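Local atomic coordinates of pyruvate formate-lyase 2 (Archaeoglobus fulgidus, PDB entry 2F3O), a protein that probably works as a glycyl radical lyase related to pyruvate formate-lyase, although its physiological substrate and reaction are not established. Residues F145-I150 with D440-N445; Q324-Q329 with Y630-N635; I444-A449 with I540-I545; M132-Q137 with V494-N499; L139-V144 with Y464-K469. One frame throughout, in Å; residues are numbered along the deposited sequence.

Contact 1: residues F145-I150 with D440-N445; sequences FVLTEI and DAALIN
The hydroxyl of T148 donates to the backbone carbonyl of D440, OG1 to O 2.6 Å, at the point where an antiparallel strand pair passes into loop. Strand 145-147 is here the outermost strand of a four-stranded mixed sheet, paired edge to edge with strand 435-445, consistent with the α/β barrel of glycyl radical enzymes. A chi1 of 75° lodges OG1 of T148 between its backbone N and carbonyl carbon, facing the neighbouring strand, and the hydroxyl approaches D440 O tilted 17° from the carbonyl plane. Next to it T148 N reaches A441 O from well above the plane of that carbonyl, at 3.0 Å, consistent with the regular pairing ending here. Farther along, V146 and L443 form a hydrogen-bonded pair whose two N-H···O bonds both lie in the carbonyl planes. Each of these carbonyls also meets a CA-H: L443 O that of F145, and V146 O that of A442. The flanking pairs F145–I444 and L147–A442 are non-hydrogen-bonded, and their side chains share the face covered by helices 133-140 and 477-508. V146 and L443 occupy the other face, where L443 touches F326. Beyond the strand, the carboxylate of E149, held by S498 and S438, leans on a methyl group, OE1 lying 3.4 Å from A441 CB.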
# COMPACT_ATOMS: atom_id res chain seq x y z
N PHE A 145 0.39 11.61 -35.57
CA PHE A 145 -0.61 10.84 -34.82
C PHE A 145 -1.88 11.64 -34.61
O PHE A 145 -1.85 12.88 -34.67
CB PHE A 145 -0.06 10.37 -33.44
CG PHE A 145 0.70 11.44 -32.68
CD1 PHE A 145 0.04 12.45 -31.99
CD2 PHE A 145 2.08 11.40 -32.61
CE1 PHE A 145 0.74 13.43 -31.30
CE2 PHE A 145 2.79 12.36 -31.90
CZ PHE A 145 2.12 13.37 -31.25
N VAL A 146 -2.98 10.98 -34.33
CA VAL A 146 -4.08 11.72 -33.69
C VAL A 146 -4.41 11.18 -32.30
O VAL A 146 -4.35 9.97 -32.05
CB VAL A 146 -5.32 11.94 -34.64
CG1 VAL A 146 -5.34 10.95 -35.78
CG2 VAL A 146 -6.64 11.95 -33.89
N LEU A 147 -4.68 12.10 -31.38
CA LEU A 147 -5.02 11.81 -29.99
C LEU A 147 -6.49 12.13 -29.76
O LEU A 147 -6.88 13.29 -29.77
CB LEU A 147 -4.18 12.70 -29.09
CG LEU A 147 -2.85 12.28 -28.45
CD1 LEU A 147 -2.19 11.15 -29.17
CD2 LEU A 147 -1.94 13.49 -28.34
N THR A 148 -7.31 11.12 -29.53
CA THR A 148 -8.74 11.36 -29.48
C THR A 148 -9.27 11.71 -28.12
O THR A 148 -10.42 12.08 -28.00
CB THR A 148 -9.53 10.14 -29.85
OG1 THR A 148 -9.47 9.23 -28.76
CG2 THR A 148 -8.94 9.50 -31.08
N GLU A 149 -8.46 11.60 -27.07
CA GLU A 149 -8.98 11.84 -25.71
C GLU A 149 -9.21 13.30 -25.39
O GLU A 149 -9.64 13.63 -24.30
CB GLU A 149 -8.09 11.20 -24.66
CG GLU A 149 -8.10 9.70 -24.70
CD GLU A 149 -6.98 9.08 -23.90
OE1 GLU A 149 -7.18 8.00 -23.32
OE2 GLU A 149 -5.89 9.69 -23.85
N ILE A 150 -8.94 14.17 -26.37
CA ILE A 150 -9.30 15.58 -26.36
C ILE A 150 -10.82 15.67 -26.28
O ILE A 150 -11.39 16.57 -25.65
CB ILE A 150 -8.87 16.26 -27.69
CG1 ILE A 150 -7.39 16.11 -27.91
CG2 ILE A 150 -9.16 17.74 -27.68
CD1 ILE A 150 -6.60 17.24 -27.30
N ASP A 440 -9.82 3.61 -28.38
CA ASP A 440 -9.26 4.35 -29.51
C ASP A 440 -8.63 5.62 -29.01
O ASP A 440 -9.06 6.70 -29.39
CB ASP A 440 -10.32 4.69 -30.55
CG ASP A 440 -9.72 4.92 -31.93
OD1 ASP A 440 -8.54 4.58 -32.14
OD2 ASP A 440 -10.42 5.45 -32.82
N ALA A 441 -7.62 5.50 -28.16
CA ALA A 441 -7.10 6.68 -27.49
C ALA A 441 -6.15 7.43 -28.39
O ALA A 441 -6.06 8.67 -28.32
CB ALA A 441 -6.43 6.31 -26.22
N ALA A 442 -5.44 6.69 -29.23
CA ALA A 442 -4.65 7.28 -30.31
C ALA A 442 -4.55 6.37 -31.51
O ALA A 442 -4.79 5.17 -31.44
CB ALA A 442 -3.25 7.64 -29.84
N LEU A 443 -4.19 7.00 -32.63
CA LEU A 443 -3.85 6.32 -33.88
C LEU A 443 -2.49 6.85 -34.33
O LEU A 443 -2.27 8.06 -34.36
CB LEU A 443 -4.93 6.60 -34.94
CG LEU A 443 -6.33 6.06 -34.60
CD1 LEU A 443 -7.36 7.18 -34.49
CD2 LEU A 443 -6.77 4.95 -35.56
N ILE A 444 -1.55 5.97 -34.64
CA ILE A 444 -0.19 6.41 -34.95
C ILE A 444 0.24 6.08 -36.37
O ILE A 444 0.14 4.93 -36.82
CB ILE A 444 0.80 5.77 -33.98
CG1 ILE A 444 0.57 6.31 -32.58
CG2 ILE A 444 2.24 6.02 -34.42
CD1 ILE A 444 1.19 5.46 -31.52
N ASN A 445 0.72 7.10 -37.08
CA ASN A 445 1.28 6.93 -38.41
C ASN A 445 2.67 6.37 -38.31
O ASN A 445 3.63 7.13 -38.15
CB ASN A 445 1.35 8.30 -39.10
CG ASN A 445 1.76 8.21 -40.54
OD1 ASN A 445 1.89 7.11 -41.10
ND2 ASN A 445 1.96 9.37 -41.17

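Contact 2: residues Q324-Q329 with Y630-N635; sequences QYFSGQ and YPMTTN
With chi1 at 70°, T633 holds OG1 between its backbone N and carbonyl carbon, the rotation that turns the hydroxyl to the end of helix 322-325; in M632 a chi1 of -61° sets CG anti to the carbonyl carbon, at the edge of the F326 ring. The T633 hydroxyl is gripped from two directions. It donates to Q324 O, OG1 to O 2.9 Å, coming in from well above the carbonyl plane. It also accepts a nearly straight bond from S327 N, with N to OG1 2.9 Å. One hydroxyl thus joins the last turn of the helix to the chain that leaves it. A weak bond from T633 N to Y325 O adds to the grip. With a valine in place of T633, S327 N and Q324 O would probably both be left without the mate that ties them together.

Around this polar centre the packing is apolar. M632 CG lies 3.6 Å from F326 CD2, while T634 CG2 lies over a face of the same ring. T634 CB sits in the plane of the Y325 ring at its edge, 3.9 Å from CD2. The Y325 hydroxyl itself is bonded to G142 O. A type II' turn from P631 to T634 shapes the second segment, P631 O accepting from both T634 N and T634 OG1, the latter at 2.7 Å. This turn leads into helix 634-640 and docks on the C-terminal end of helix 322-325, next to the glycine radical region: G328 O accepts from W753 NE1, next to G752, the predicted radical site.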
# COMPACT_ATOMS: atom_id res chain seq x y z
N GLN A 324 -12.13 13.74 -42.57
CA GLN A 324 -11.17 13.09 -43.43
C GLN A 324 -10.58 11.89 -42.73
O GLN A 324 -10.27 10.88 -43.37
CB GLN A 324 -10.06 14.05 -43.84
CG GLN A 324 -10.45 15.08 -44.89
CD GLN A 324 -9.46 16.25 -44.96
OE1 GLN A 324 -8.35 16.19 -44.41
NE2 GLN A 324 -9.87 17.33 -45.63
N TYR A 325 -10.40 12.00 -41.42
CA TYR A 325 -9.72 10.96 -40.65
C TYR A 325 -10.71 9.95 -40.10
O TYR A 325 -10.33 8.84 -39.74
CB TYR A 325 -8.90 11.56 -39.52
CG TYR A 325 -7.68 12.34 -39.94
CD1 TYR A 325 -7.77 13.68 -40.28
CD2 TYR A 325 -6.41 11.75 -39.96
CE1 TYR A 325 -6.64 14.42 -40.66
CE2 TYR A 325 -5.26 12.49 -40.33
CZ TYR A 325 -5.39 13.82 -40.69
OH TYR A 325 -4.30 14.57 -41.05
N PHE A 326 -11.98 10.33 -40.05
CA PHE A 326 -13.02 9.44 -39.52
C PHE A 326 -14.28 9.36 -40.39
O PHE A 326 -15.40 9.36 -39.87
CB PHE A 326 -13.39 9.82 -38.07
CG PHE A 326 -12.22 9.84 -37.13
CD1 PHE A 326 -11.54 11.02 -36.85
CD2 PHE A 326 -11.78 8.67 -36.54
CE1 PHE A 326 -10.44 11.02 -36.00
CE2 PHE A 326 -10.69 8.68 -35.69
CZ PHE A 326 -10.02 9.85 -35.42
N SER A 327 -14.09 9.28 -41.71
CA SER A 327 -15.18 9.34 -42.69
C SER A 327 -16.12 8.15 -42.58
O SER A 327 -15.68 7.05 -42.28
CB SER A 327 -14.62 9.36 -44.12
OG SER A 327 -15.46 10.11 -44.99
N GLY A 328 -17.40 8.37 -42.81
CA GLY A 328 -18.33 7.27 -42.79
C GLY A 328 -19.21 7.22 -41.57
O GLY A 328 -19.68 6.15 -41.19
N GLN A 329 -19.41 8.39 -40.97
CA GLN A 329 -20.37 8.58 -39.89
C GLN A 329 -20.16 7.61 -38.72
O GLN A 329 -21.06 6.85 -38.33
CB GLN A 329 -21.80 8.47 -40.41
CG GLN A 329 -22.13 9.49 -41.47
CD GLN A 329 -23.54 9.35 -41.98
OE1 GLN A 329 -24.03 8.23 -42.18
NE2 GLN A 329 -24.20 10.48 -42.20
N TYR A 630 -5.75 -0.79 -36.32
CA TYR A 630 -6.91 -0.53 -37.14
C TYR A 630 -6.89 0.93 -37.50
O TYR A 630 -6.38 1.73 -36.72
CB TYR A 630 -8.22 -0.97 -36.45
CG TYR A 630 -8.62 -0.22 -35.22
CD1 TYR A 630 -9.36 0.97 -35.30
CD2 TYR A 630 -8.30 -0.71 -33.97
CE1 TYR A 630 -9.71 1.65 -34.17
CE2 TYR A 630 -8.68 -0.05 -32.84
CZ TYR A 630 -9.36 1.14 -32.94
OH TYR A 630 -9.72 1.79 -31.79
N PRO A 631 -7.41 1.29 -38.68
CA PRO A 631 -7.16 2.63 -39.16
C PRO A 631 -8.18 3.73 -38.94
O PRO A 631 -7.79 4.89 -39.00
CB PRO A 631 -7.04 2.41 -40.66
CG PRO A 631 -7.95 1.30 -40.94
CD PRO A 631 -8.12 0.49 -39.70
N MET A 632 -9.45 3.39 -38.71
CA MET A 632 -10.59 4.28 -39.05
C MET A 632 -10.43 4.70 -40.50
O MET A 632 -10.22 3.85 -41.35
CB MET A 632 -10.76 5.49 -38.11
CG MET A 632 -11.01 5.14 -36.65
SD MET A 632 -12.24 3.85 -36.36
CE MET A 632 -13.74 4.64 -36.95
N THR A 633 -10.50 5.99 -40.81
CA THR A 633 -10.02 6.40 -42.13
C THR A 633 -8.78 7.28 -42.01
O THR A 633 -8.51 8.07 -42.90
CB THR A 633 -11.09 7.08 -43.06
OG1 THR A 633 -11.45 8.37 -42.58
CG2 THR A 633 -12.34 6.23 -43.19
N THR A 634 -8.02 7.12 -40.92
CA THR A 634 -6.80 7.90 -40.74
C THR A 634 -5.67 7.40 -41.61
O THR A 634 -4.67 8.09 -41.76
CB THR A 634 -6.27 7.91 -39.28
OG1 THR A 634 -5.69 6.63 -38.97
CG2 THR A 634 -7.35 8.26 -38.27
N ASN A 635 -5.81 6.21 -42.19
CA ASN A 635 -4.83 5.74 -43.16
C ASN A 635 -4.85 6.63 -44.39
O ASN A 635 -3.81 6.88 -45.00
CB ASN A 635 -5.05 4.30 -43.57
CG ASN A 635 -6.28 4.11 -44.39
OD1 ASN A 635 -7.35 4.62 -44.04
ND2 ASN A 635 -6.16 3.40 -45.49

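Contact 3: residues I444-A449 with I540-I545; sequences INVAKA and IQAVGI
Two parallel strands of the mixed sheet, 435-445 and 535-543, run out together here and each passes into a helix, two strand-to-helix connections that fit the α/β barrel known from glycyl radical enzymes. I444 makes the central parallel bonds, its N donating to Q541 O at 2.6 Å and its O accepting from V543 N at 2.7 Å, so that it straddles A542. Two residues on, V446 N meets V543 O at 2.9 Å, nearly in line with the carbonyl bond. The V446 methyls reach the end of that strand and the turn after it, CG1 3.8 Å from A542 CB and CG2 near G544 O. On the opposite face V543 packs against helix 634-640.

N445 points CG anti to its own N (chi1 -173°), and OD1 turns back to cap helix 447-453 through weak bonds from A447 N and K448 N. Its ND2 is held by S143 O and T642 OG1. G544 is the N-cap of helix 545-560, with backbone angles that would press any CB into the preceding carbonyl. The polar bonds between the strands are all main-chain, with apolar contacts beside them, and the buried amide of N445 has partners at both ends, which is likely to limit its rotation.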
# COMPACT_ATOMS: atom_id res chain seq x y z
N ILE A 444 -1.55 5.97 -34.64
CA ILE A 444 -0.19 6.41 -34.95
C ILE A 444 0.24 6.08 -36.37
O ILE A 444 0.14 4.93 -36.82
CB ILE A 444 0.80 5.77 -33.98
CG1 ILE A 444 0.57 6.31 -32.58
CG2 ILE A 444 2.24 6.02 -34.42
CD1 ILE A 444 1.19 5.46 -31.52
N ASN A 445 0.72 7.10 -37.08
CA ASN A 445 1.28 6.93 -38.41
C ASN A 445 2.67 6.37 -38.31
O ASN A 445 3.63 7.13 -38.15
CB ASN A 445 1.35 8.30 -39.10
CG ASN A 445 1.76 8.21 -40.54
OD1 ASN A 445 1.89 7.11 -41.10
ND2 ASN A 445 1.96 9.37 -41.17
N VAL A 446 2.81 5.05 -38.45
CA VAL A 446 4.13 4.45 -38.33
C VAL A 446 4.95 4.62 -39.61
O VAL A 446 6.16 4.42 -39.60
CB VAL A 446 4.06 2.97 -37.89
CG1 VAL A 446 2.95 2.79 -36.91
CG2 VAL A 446 3.87 2.04 -39.09
N ALA A 447 4.29 5.02 -40.70
CA ALA A 447 5.02 5.39 -41.90
C ALA A 447 5.87 6.62 -41.64
O ALA A 447 7.02 6.70 -42.07
CB ALA A 447 4.09 5.60 -43.06
N LYS A 448 5.33 7.55 -40.87
CA LYS A 448 6.08 8.70 -40.47
C LYS A 448 7.34 8.32 -39.68
O LYS A 448 8.31 9.05 -39.71
CB LYS A 448 5.19 9.66 -39.68
CG LYS A 448 5.71 11.09 -39.60
CD LYS A 448 6.00 11.69 -40.96
CE LYS A 448 4.72 12.06 -41.66
NZ LYS A 448 4.95 12.57 -43.03
N ALA A 449 7.33 7.16 -39.03
CA ALA A 449 8.51 6.72 -38.27
C ALA A 449 9.64 6.40 -39.22
O ALA A 449 10.77 6.81 -38.99
CB ALA A 449 8.19 5.53 -37.39
N ILE A 540 -3.78 2.08 -28.16
CA ILE A 540 -3.24 2.91 -29.24
C ILE A 540 -2.92 2.10 -30.49
O ILE A 540 -2.54 0.94 -30.40
CB ILE A 540 -2.04 3.79 -28.80
CG1 ILE A 540 -0.89 2.93 -28.31
CG2 ILE A 540 -2.45 4.79 -27.73
CD1 ILE A 540 0.26 3.74 -27.77
N GLN A 541 -3.13 2.71 -31.67
CA GLN A 541 -3.18 1.96 -32.95
C GLN A 541 -2.10 2.28 -33.95
O GLN A 541 -1.76 3.44 -34.16
CB GLN A 541 -4.50 2.21 -33.68
CG GLN A 541 -5.64 1.38 -33.19
CD GLN A 541 -5.93 1.55 -31.71
OE1 GLN A 541 -5.55 0.70 -30.91
NE2 GLN A 541 -6.56 2.65 -31.33
N ALA A 542 -1.58 1.23 -34.58
CA ALA A 542 -0.60 1.40 -35.65
C ALA A 542 -1.29 1.53 -37.00
O ALA A 542 -2.07 0.68 -37.40
CB ALA A 542 0.35 0.25 -35.67
N VAL A 543 -1.02 2.62 -37.70
CA VAL A 543 -1.43 2.68 -39.08
C VAL A 543 -0.23 2.81 -40.04
O VAL A 543 0.72 3.57 -39.79
CB VAL A 543 -2.61 3.67 -39.34
CG1 VAL A 543 -3.01 4.41 -38.07
CG2 VAL A 543 -2.31 4.62 -40.48
N GLY A 544 -0.27 1.98 -41.09
CA GLY A 544 0.76 1.98 -42.13
C GLY A 544 1.79 0.89 -41.94
O GLY A 544 2.97 1.07 -42.27
N ILE A 545 1.37 -0.24 -41.39
CA ILE A 545 2.33 -1.26 -41.03
C ILE A 545 2.82 -1.98 -42.25
O ILE A 545 3.96 -2.44 -42.28
CB ILE A 545 1.83 -2.24 -39.95
CG1 ILE A 545 0.57 -2.98 -40.38
CG2 ILE A 545 1.54 -1.49 -38.70
CD1 ILE A 545 0.40 -4.29 -39.65

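Contact 4: residues M132-Q137 with V494-N499; sequences MPDIMQ and VVRGSN
One face of the R496 guanidinium is covered by I135, whose CD1 stands 3.5 Å above the plane and over its centre, while the carboxylate of D134 meets the group at its edge. The two flat groups are nearly coplanar, their planes 28° apart. D134 OD2 forms a salt bridge to R496 NH1 at 2.6 Å, and OD1 lies near the same nitrogen, so both oxygens face one end of the guanidinium. R496 gets there by leaving its helix with CG anti to the backbone N, then bending at chi3 (103°) to lay the group across I135. In its place a methionine would probably leave the D134 carboxylate without its charged mate, set free to turn.

Next to the salt bridge the helices meet at G497. I135 CD1 lies 3.7 Å from G497 N, and M132 brings its thioether alongside, SD 3.7 Å from G497 O. G497, with no side chain, lets I135 and M132 come up to the helix backbone. R496 also packs on V187 of the second subunit. This is helix-on-helix packing with a glycine at the meeting point, the short helical segments crossing at -108° in the layer that backs strand 145-147.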
# COMPACT_ATOMS: atom_id res chain seq x y z
N MET A 132 1.48 19.89 -22.12
CA MET A 132 2.05 19.24 -23.31
C MET A 132 2.07 20.14 -24.55
O MET A 132 1.60 19.73 -25.61
CB MET A 132 1.30 17.92 -23.63
CG MET A 132 -0.22 18.10 -23.85
SD MET A 132 -1.21 16.59 -23.93
CE MET A 132 -1.22 16.19 -25.66
N PRO A 133 2.67 21.35 -24.45
CA PRO A 133 2.46 22.24 -25.57
C PRO A 133 3.18 21.75 -26.83
O PRO A 133 2.68 21.89 -27.95
CB PRO A 133 3.02 23.58 -25.07
CG PRO A 133 3.97 23.24 -24.04
CD PRO A 133 3.55 21.95 -23.43
N ASP A 134 4.32 21.09 -26.65
CA ASP A 134 5.04 20.53 -27.75
C ASP A 134 4.30 19.39 -28.45
O ASP A 134 4.50 19.18 -29.63
CB ASP A 134 6.40 20.06 -27.28
CG ASP A 134 6.31 18.90 -26.30
OD1 ASP A 134 5.34 18.81 -25.50
OD2 ASP A 134 7.24 18.07 -26.32
N ILE A 135 3.45 18.66 -27.73
CA ILE A 135 2.70 17.56 -28.35
C ILE A 135 1.51 18.09 -29.15
O ILE A 135 1.31 17.69 -30.30
CB ILE A 135 2.30 16.50 -27.31
CG1 ILE A 135 3.55 15.93 -26.68
CG2 ILE A 135 1.54 15.34 -27.96
CD1 ILE A 135 3.34 14.63 -26.02
N MET A 136 0.77 19.04 -28.56
CA MET A 136 -0.36 19.72 -29.24
C MET A 136 0.04 20.32 -30.58
O MET A 136 -0.74 20.31 -31.53
CB MET A 136 -0.94 20.82 -28.36
CG MET A 136 -1.35 20.32 -27.01
SD MET A 136 -2.77 19.23 -27.05
CE MET A 136 -4.01 20.51 -27.05
N GLN A 137 1.26 20.84 -30.64
CA GLN A 137 1.79 21.40 -31.86
C GLN A 137 1.96 20.32 -32.95
O GLN A 137 1.59 20.52 -34.12
CB GLN A 137 3.10 22.10 -31.57
CG GLN A 137 3.57 23.05 -32.65
CD GLN A 137 5.05 22.93 -32.85
OE1 GLN A 137 5.56 21.84 -33.08
NE2 GLN A 137 5.75 24.03 -32.75
N VAL A 494 3.13 9.65 -27.93
CA VAL A 494 1.70 9.52 -27.69
C VAL A 494 1.39 8.98 -26.31
O VAL A 494 0.36 9.33 -25.75
CB VAL A 494 0.86 8.82 -28.83
CG1 VAL A 494 1.59 8.84 -30.10
CG2 VAL A 494 0.47 7.43 -28.49
N VAL A 495 2.29 8.19 -25.72
CA VAL A 495 2.00 7.75 -24.37
C VAL A 495 2.09 8.91 -23.40
O VAL A 495 1.24 9.01 -22.53
CB VAL A 495 2.76 6.50 -23.89
CG1 VAL A 495 2.69 5.39 -24.92
CG2 VAL A 495 4.18 6.82 -23.50
N ARG A 496 3.05 9.81 -23.58
CA ARG A 496 3.08 11.02 -22.77
C ARG A 496 1.81 11.85 -22.99
O ARG A 496 1.19 12.30 -22.03
CB ARG A 496 4.31 11.87 -23.07
CG ARG A 496 4.33 13.15 -22.24
CD ARG A 496 5.71 13.79 -22.14
NE ARG A 496 5.82 14.95 -23.02
CZ ARG A 496 6.46 14.92 -24.18
NH1 ARG A 496 6.49 16.01 -24.93
NH2 ARG A 496 7.04 13.80 -24.60
N GLY A 497 1.41 12.00 -24.25
CA GLY A 497 0.26 12.82 -24.58
C GLY A 497 -1.04 12.27 -24.03
O GLY A 497 -1.83 13.01 -23.45
N SER A 498 -1.24 10.97 -24.17
CA SER A 498 -2.50 10.38 -23.79
C SER A 498 -2.64 10.37 -22.28
O SER A 498 -3.74 10.49 -21.76
CB SER A 498 -2.58 8.96 -24.31
OG SER A 498 -3.63 8.23 -23.70
N ASN A 499 -1.52 10.25 -21.59
CA ASN A 499 -1.51 10.26 -20.14
C ASN A 499 -1.85 11.62 -19.58
O ASN A 499 -2.62 11.73 -18.63
CB ASN A 499 -0.18 9.75 -19.61
CG ASN A 499 -0.10 8.24 -19.64
OD1 ASN A 499 -1.13 7.57 -19.70
ND2 ASN A 499 1.10 7.69 -19.60

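Contact 5: residues L139-V144 with Y464-K469; sequences LYTGSV and YEFGAK
T141 carries the tight part of this contact, its methyl fitted between the two rings of Y464 and F466. CG2 lies over a face of the Y464 ring in a CH-π contact, 4.1 Å from the centroid and displaced toward the rim. The same methyl stands in the plane of the F466 ring at its edge. Y464 CB sits 3.5 Å above the centre of the F466 ring, so the two residues of the loop pack on each other. A chi1 of 65° places the T141 methyl beside its backbone N and leaves OG1 turned to the helix end, where it bonds to I138 O; OG1 also touches the F466 edge, 3.8 Å from CE1.

Away from T141 the fit slackens. V144 CG1 comes no nearer than 4.2 Å to F466 CD1, and the backbones stay well apart, T141 CA and Y464 CA being 9.1 Å from each other. On the solvent side, T141, Y464 and F466 all keep some exposed surface. No hydrogen bond or salt bridge crosses between the segments. The loop also bonds to helix 477-508, F466 O to H489 and A468 O to Q486. The meeting with the helix end therefore rests on dispersion and CH-π attraction, which depend on shape and impose little directional constraint.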
# COMPACT_ATOMS: atom_id res chain seq x y z
N LEU A 139 0.53 17.36 -32.92
CA LEU A 139 -0.78 16.74 -33.13
C LEU A 139 -1.48 17.44 -34.28
O LEU A 139 -1.99 16.82 -35.20
CB LEU A 139 -1.64 16.88 -31.87
CG LEU A 139 -3.16 16.71 -31.96
CD1 LEU A 139 -3.55 15.29 -32.32
CD2 LEU A 139 -3.80 17.13 -30.66
N TYR A 140 -1.45 18.76 -34.24
CA TYR A 140 -2.23 19.55 -35.16
C TYR A 140 -1.67 19.59 -36.57
O TYR A 140 -2.39 19.95 -37.49
CB TYR A 140 -2.44 20.95 -34.59
CG TYR A 140 -3.55 20.96 -33.57
CD1 TYR A 140 -3.50 21.77 -32.44
CD2 TYR A 140 -4.66 20.11 -33.73
CE1 TYR A 140 -4.53 21.74 -31.50
CE2 TYR A 140 -5.68 20.09 -32.81
CZ TYR A 140 -5.61 20.90 -31.70
OH TYR A 140 -6.64 20.86 -30.80
N THR A 141 -0.43 19.17 -36.77
CA THR A 141 0.09 19.03 -38.13
C THR A 141 -0.56 17.86 -38.88
O THR A 141 -0.31 17.68 -40.07
CB THR A 141 1.58 18.76 -38.14
OG1 THR A 141 1.81 17.48 -37.54
CG2 THR A 141 2.35 19.83 -37.41
N GLY A 142 -1.34 17.03 -38.17
CA GLY A 142 -2.06 15.91 -38.76
C GLY A 142 -1.19 14.79 -39.31
O GLY A 142 -1.70 13.79 -39.81
N SER A 143 0.12 14.94 -39.21
CA SER A 143 1.04 14.10 -39.96
C SER A 143 1.57 12.87 -39.22
O SER A 143 1.95 11.88 -39.85
CB SER A 143 2.23 14.93 -40.42
OG SER A 143 2.71 15.73 -39.36
N VAL A 144 1.62 12.94 -37.88
CA VAL A 144 2.28 11.87 -37.11
C VAL A 144 1.32 10.99 -36.27
O VAL A 144 1.41 9.76 -36.27
CB VAL A 144 3.57 12.40 -36.38
CG1 VAL A 144 3.28 13.67 -35.63
CG2 VAL A 144 4.20 11.34 -35.50
N TYR A 464 9.52 19.38 -40.46
CA TYR A 464 9.16 19.18 -39.07
C TYR A 464 10.23 18.37 -38.39
O TYR A 464 10.44 17.21 -38.76
CB TYR A 464 7.88 18.38 -38.98
CG TYR A 464 6.64 19.05 -39.51
CD1 TYR A 464 5.64 18.31 -40.12
CD2 TYR A 464 6.46 20.42 -39.38
CE1 TYR A 464 4.50 18.91 -40.60
CE2 TYR A 464 5.33 21.03 -39.86
CZ TYR A 464 4.36 20.27 -40.47
OH TYR A 464 3.23 20.87 -40.93
N GLU A 465 10.89 18.93 -37.37
CA GLU A 465 11.84 18.13 -36.58
C GLU A 465 11.16 17.45 -35.38
O GLU A 465 11.25 17.93 -34.25
CB GLU A 465 13.01 19.00 -36.10
CG GLU A 465 13.51 20.01 -37.12
CD GLU A 465 14.79 20.69 -36.65
OE1 GLU A 465 15.80 19.97 -36.44
OE2 GLU A 465 14.78 21.93 -36.49
N PHE A 466 10.46 16.35 -35.63
CA PHE A 466 9.65 15.73 -34.59
C PHE A 466 10.23 14.37 -34.23
O PHE A 466 9.77 13.73 -33.29
CB PHE A 466 8.21 15.49 -35.05
CG PHE A 466 7.41 16.73 -35.38
CD1 PHE A 466 6.24 16.61 -36.10
CD2 PHE A 466 7.82 18.00 -34.98
CE1 PHE A 466 5.48 17.73 -36.42
CE2 PHE A 466 7.07 19.12 -35.31
CZ PHE A 466 5.90 18.99 -36.02
N GLY A 467 11.20 13.90 -35.00
CA GLY A 467 11.72 12.56 -34.78
C GLY A 467 12.94 12.54 -33.89
O GLY A 467 13.47 13.58 -33.54
N ALA A 468 13.38 11.34 -33.53
CA ALA A 468 14.61 11.17 -32.77
C ALA A 468 15.77 11.65 -33.64
O ALA A 468 15.72 11.55 -34.87
CB ALA A 468 14.80 9.72 -32.41
N LYS A 469 16.83 12.16 -33.04
CA LYS A 469 17.93 12.62 -33.85
C LYS A 469 18.83 11.46 -34.26
O LYS A 469 19.96 11.37 -33.79
CB LYS A 469 18.73 13.72 -33.13
CG LYS A 469 18.06 15.10 -33.14
CD LYS A 469 17.26 15.34 -34.43
CE LYS A 469 17.01 16.81 -34.68
NZ LYS A 469 16.73 17.49 -33.40

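In the fold
Contacts 1 and 3 share strand 435-445 and lie in one mixed sheet, their centres 11 Å apart. Contact 4 backs that sheet with helices, 10 Å from contact 1 between centres, V494 touching F145, L147, I444 and I540. Contact 2 lies on the opposite side and meets contact 1 through D440 and Y630, contact 5 through Y325 and G142. Contact 5 lies at the C-terminal end of helix 133-140 and joins contacts 1 and 3 through N445 and the backbone of S143 and V144. Along the chain, residues 132-150 supply the first halves of contacts 4, 5 and 1; their partners come 290 to 357 residues later, so this part of the fold joins distant sequence.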